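PDB 3HEB: response regulator receiver domain protein (CheY) from Rhodospirillum rubrum, which probably acts as a phosphorylation-controlled switch in two-component signalling, accepting a phosphoryl group on an aspartate of its receiver domain. Local coordinates for residues M9-D13 against L14-R18; I34-D38 against G39-L43. All coordinates share one frame; numbering follows the deposited sequence.

Interaction 1. Residues M9-D13 against L14-R18; sequences MIEDD and LGHAR. With PO4 (phosphate ion), chain C.
With D13 CG swung away from its backbone N (chi1 -174°) and H16 CG lying beside its backbone N (chi1 -67°), the D13 carboxylate and the H16 imidazole stack, their planes 9° apart. D13 OD1 sits 3.6 Å above the middle of the ring. Its partner oxygen OD2 caps the helix that starts at L14: H16 N donates to D13 OD2 from above the carboxylate plane at 3.1 Å, and G15 N adds a weak bond. The first helical turn closes where A17 N meets D13 O at 2.8 Å. In the plane of the imidazole, H16 NE2 donates at 2.9 Å to O2 of a phosphate ion, probably from the crystallisation liquor, while ND1 bonds to K118. On the strand side, E11 CG packs against A17 CB at 4.0 Å and selenomethionine M9 CE touches A17 O. The E11 carboxylate is held twice, OE2 accepting from D13 N at 3.1 Å and OE1 pairing with K118. E11 OE2 and D12 OD1 lie close to D66, the predicted phosphorylation site, and such a cluster of carboxylates after the first strand, with a lysine beside it, is consistent with the acidic pocket of CheY-like receiver domains.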
loop_
_atom_site.group_PDB
_atom_site.type_symbol
_atom_site.label_atom_id
_atom_site.label_comp_id
_atom_site.label_asym_id
_atom_site.label_seq_id
_atom_site.Cartn_x
_atom_site.Cartn_y
_atom_site.Cartn_z
HETATM N N MSE A 9 -14.699 1.963 6.140
HETATM C CA MSE A 9 -14.652 3.283 5.520
HETATM C C MSE A 9 -14.881 4.406 6.535
HETATM O O MSE A 9 -15.955 4.510 7.133
HETATM C CB MSE A 9 -15.687 3.366 4.388
HETATM C CG MSE A 9 -15.777 4.718 3.685
HETATM SE SE MSE A 9 -16.840 4.679 2.209
HETATM C CE MSE A 9 -18.419 4.352 2.956
ATOM N N ILE A 10 -13.853 5.226 6.736
ATOM C CA ILE A 10 -13.925 6.359 7.657
ATOM C C ILE A 10 -13.992 7.649 6.823
ATOM O O ILE A 10 -12.973 8.229 6.429
ATOM C CB ILE A 10 -12.699 6.389 8.602
ATOM C CG1 ILE A 10 -12.572 5.040 9.329
ATOM C CG2 ILE A 10 -12.845 7.532 9.616
ATOM C CD1 ILE A 10 -11.305 4.904 10.169
ATOM N N GLU A 11 -15.212 8.082 6.548
ATOM C CA GLU A 11 -15.454 9.262 5.735
ATOM C C GLU A 11 -16.671 9.985 6.303
ATOM O O GLU A 11 -17.670 9.349 6.624
ATOM C CB GLU A 11 -15.712 8.815 4.290
ATOM C CG GLU A 11 -16.139 9.920 3.341
ATOM C CD GLU A 11 -15.055 10.946 3.108
ATOM O OE1 GLU A 11 -14.042 10.606 2.463
ATOM O OE2 GLU A 11 -15.216 12.092 3.576
ATOM N N ASP A 12 -16.582 11.305 6.431
ATOM C CA ASP A 12 -17.680 12.109 6.979
ATOM C C ASP A 12 -18.511 12.776 5.892
ATOM O O ASP A 12 -19.663 13.137 6.133
ATOM C CB ASP A 12 -17.135 13.195 7.898
ATOM C CG ASP A 12 -16.337 14.229 7.145
ATOM O OD1 ASP A 12 -15.485 13.827 6.317
ATOM O OD2 ASP A 12 -16.559 15.436 7.382
ATOM N N ASP A 13 -17.921 12.971 4.713
ATOM C CA ASP A 13 -18.644 13.581 3.609
ATOM C C ASP A 13 -19.561 12.501 3.081
ATOM O O ASP A 13 -19.105 11.517 2.502
ATOM C CB ASP A 13 -17.694 14.038 2.501
ATOM C CG ASP A 13 -18.414 14.801 1.395
ATOM O OD1 ASP A 13 -17.910 15.856 0.970
ATOM O OD2 ASP A 13 -19.483 14.346 0.946
ATOM N N LEU A 14 -20.858 12.680 3.290
ATOM C CA LEU A 14 -21.830 11.696 2.862
ATOM C C LEU A 14 -21.869 11.536 1.361
ATOM O O LEU A 14 -22.219 10.471 0.845
ATOM C CB LEU A 14 -23.208 12.069 3.397
ATOM C CG LEU A 14 -23.276 11.981 4.924
ATOM C CD1 LEU A 14 -24.695 12.311 5.383
ATOM C CD2 LEU A 14 -22.884 10.575 5.374
ATOM N N GLY A 15 -21.507 12.591 0.652
ATOM C CA GLY A 15 -21.512 12.482 -0.788
ATOM C C GLY A 15 -20.382 11.590 -1.268
ATOM O O GLY A 15 -20.574 10.759 -2.148
ATOM N N HIS A 16 -19.200 11.755 -0.685
ATOM C CA HIS A 16 -18.058 10.939 -1.061
ATOM C C HIS A 16 -18.240 9.526 -0.547
ATOM O O HIS A 16 -17.875 8.560 -1.220
ATOM C CB HIS A 16 -16.769 11.524 -0.491
ATOM C CG HIS A 16 -16.392 12.846 -1.080
ATOM N ND1 HIS A 16 -15.195 13.472 -0.806
ATOM C CD2 HIS A 16 -17.072 13.683 -1.903
ATOM C CE1 HIS A 16 -15.152 14.634 -1.432
ATOM N NE2 HIS A 16 -16.283 14.783 -2.102
ATOM N N ALA A 17 -18.812 9.401 0.644
ATOM C CA ALA A 17 -19.026 8.085 1.219
ATOM C C ALA A 17 -19.893 7.222 0.313
ATOM O O ALA A 17 -19.632 6.036 0.158
ATOM C CB ALA A 17 -19.668 8.206 2.594
ATOM N N ARG A 18 -20.921 7.815 -0.287
ATOM C CA ARG A 18 -21.807 7.066 -1.166
ATOM C C ARG A 18 -21.163 6.822 -2.527
ATOM O O ARG A 18 -21.481 5.848 -3.200
ATOM C CB ARG A 18 -23.153 7.792 -1.313
ATOM C CG ARG A 18 -24.009 7.782 -0.033
ATOM C CD ARG A 18 -25.324 8.549 -0.223
ATOM N NE ARG A 18 -26.074 8.694 1.028
ATOM C CZ ARG A 18 -26.598 7.681 1.711
ATOM N NH1 ARG A 18 -26.461 6.438 1.270
ATOM N NH2 ARG A 18 -27.253 7.906 2.841
HETATM P P PO4 C . -15.039 17.058 -4.979
HETATM O O1 PO4 C . -15.653 16.824 -6.432
HETATM O O2 PO4 C . -16.195 17.100 -3.894
HETATM O O3 PO4 C . -14.040 15.882 -4.628
HETATM O O4 PO4 C . -14.258 18.437 -4.951
#

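Interaction 2. Residues I34-D38 against G39-L43; sequences IAFTD and GTSAL
D38 OD1 is gripped by two donors of S41: the backbone N at 2.7 Å, reaching it almost straight (N-H...O angle 169°), and the hydroxyl OG at 2.8 Å, which comes from above the carboxylate plane. D38 CG and S41 OG each stand between their backbone N and carbonyl carbon (chi1 67° and 53°), and this brings the hydroxyl over the carboxylate. T40 CB rests against the same oxygen at 3.4 Å, whereas T40 OG1 turns to D71, which also accepts from G39 N and so takes up another amide of the helix start. A weak bond from A42 N to D38 O, 3.5 Å long, begins the helical ladder. Closer to the strand, the F36 ring lies against the helix: A42 CA stands over one face, 3.9 Å from the ring centroid, in a CH-pi contact, and S41 O also stands over that face. F36 CB meets A42 CB at 3.8 Å. An aspartate N-cap joined to a serine three residues on, here leading from an outermost strand into helix 39-47, belongs to the alternating beta-alpha architecture of the receiver fold.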
loop_
_atom_site.group_PDB
_atom_site.type_symbol
_atom_site.label_atom_id
_atom_site.label_comp_id
_atom_site.label_asym_id
_atom_site.label_seq_id
_atom_site.Cartn_x
_atom_site.Cartn_y
_atom_site.Cartn_z
ATOM N N ILE A 34 -18.136 -1.456 6.591
ATOM C CA ILE A 34 -18.734 -0.818 7.752
ATOM C C ILE A 34 -18.236 0.631 7.727
ATOM O O ILE A 34 -17.028 0.895 7.766
ATOM C CB ILE A 34 -18.353 -1.551 9.067
ATOM C CG1 ILE A 34 -19.039 -0.872 10.250
ATOM C CG2 ILE A 34 -16.864 -1.565 9.265
ATOM C CD1 ILE A 34 -18.976 -1.669 11.522
ATOM N N ALA A 35 -19.186 1.558 7.618
ATOM C CA ALA A 35 -18.894 2.986 7.521
ATOM C C ALA A 35 -19.042 3.789 8.812
ATOM O O ALA A 35 -19.939 3.547 9.615
ATOM C CB ALA A 35 -19.771 3.599 6.445
ATOM N N PHE A 36 -18.149 4.753 8.997
ATOM C CA PHE A 36 -18.182 5.628 10.163
ATOM C C PHE A 36 -18.029 7.054 9.650
ATOM O O PHE A 36 -17.122 7.336 8.862
ATOM C CB PHE A 36 -17.039 5.296 11.131
ATOM C CG PHE A 36 -17.123 3.918 11.712
ATOM C CD1 PHE A 36 -18.170 3.570 12.563
ATOM C CD2 PHE A 36 -16.191 2.949 11.365
ATOM C CE1 PHE A 36 -18.291 2.274 13.054
ATOM C CE2 PHE A 36 -16.299 1.650 11.847
ATOM C CZ PHE A 36 -17.352 1.309 12.693
ATOM N N THR A 37 -18.913 7.951 10.083
ATOM C CA THR A 37 -18.842 9.334 9.635
ATOM C C THR A 37 -18.093 10.250 10.595
ATOM O O THR A 37 -18.009 11.454 10.367
ATOM C CB THR A 37 -20.250 9.909 9.350
ATOM O OG1 THR A 37 -21.070 9.807 10.519
ATOM C CG2 THR A 37 -20.901 9.140 8.216
ATOM N N ASP A 38 -17.560 9.677 11.668
ATOM C CA ASP A 38 -16.774 10.436 12.643
ATOM C C ASP A 38 -15.660 9.525 13.148
ATOM O O ASP A 38 -15.799 8.304 13.123
ATOM C CB ASP A 38 -17.646 10.915 13.811
ATOM C CG ASP A 38 -18.148 9.780 14.674
ATOM O OD1 ASP A 38 -17.342 9.162 15.395
ATOM O OD2 ASP A 38 -19.361 9.500 14.629
ATOM N N GLY A 39 -14.561 10.122 13.601
ATOM C CA GLY A 39 -13.434 9.342 14.083
ATOM C C GLY A 39 -13.637 8.614 15.396
ATOM O O GLY A 39 -13.030 7.565 15.621
ATOM N N THR A 40 -14.479 9.170 16.267
ATOM C CA THR A 40 -14.764 8.592 17.581
ATOM C C THR A 40 -15.321 7.181 17.485
ATOM O O THR A 40 -14.764 6.236 18.041
ATOM C CB THR A 40 -15.779 9.466 18.356
ATOM O OG1 THR A 40 -15.175 10.726 18.674
ATOM C CG2 THR A 40 -16.227 8.783 19.639
ATOM N N SER A 41 -16.439 7.049 16.783
ATOM C CA SER A 41 -17.085 5.762 16.610
ATOM C C SER A 41 -16.161 4.816 15.862
ATOM O O SER A 41 -16.149 3.615 16.133
ATOM C CB SER A 41 -18.395 5.931 15.842
ATOM O OG SER A 41 -18.188 6.634 14.633
ATOM N N ALA A 42 -15.388 5.365 14.925
ATOM C CA ALA A 42 -14.456 4.562 14.137
ATOM C C ALA A 42 -13.389 3.963 15.051
ATOM O O ALA A 42 -13.066 2.782 14.940
ATOM C CB ALA A 42 -13.813 5.411 13.043
ATOM N N LEU A 43 -12.847 4.772 15.955
ATOM C CA LEU A 43 -11.843 4.281 16.890
ATOM C C LEU A 43 -12.506 3.312 17.872
ATOM O O LEU A 43 -11.886 2.350 18.326
ATOM C CB LEU A 43 -11.195 5.439 17.655
ATOM C CG LEU A 43 -10.264 6.355 16.858
ATOM C CD1 LEU A 43 -9.865 7.548 17.717
ATOM C CD2 LEU A 43 -9.027 5.584 16.418
#

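Overall arrangement
From the N terminus, strand 6-10 runs into the turn of interaction 1, which closes at the start of helix 14-26; that helix leads back to strand 33-36, whose end enters interaction 2 and helix 39-47. The two contacts therefore follow in series, neither nested nor crossed, each closing a short strand-to-helix loop. They meet side by side because strands 6-10 and 33-36 are parallel neighbours in the sheet: M9 N and M9 O probably bond to I34 O and F36 N. Beyond the strand ends, D12 packs on T37, joining the two loops. Interaction 1 borders the pocket of D66, while interaction 2 sits at the neighbouring outer strand.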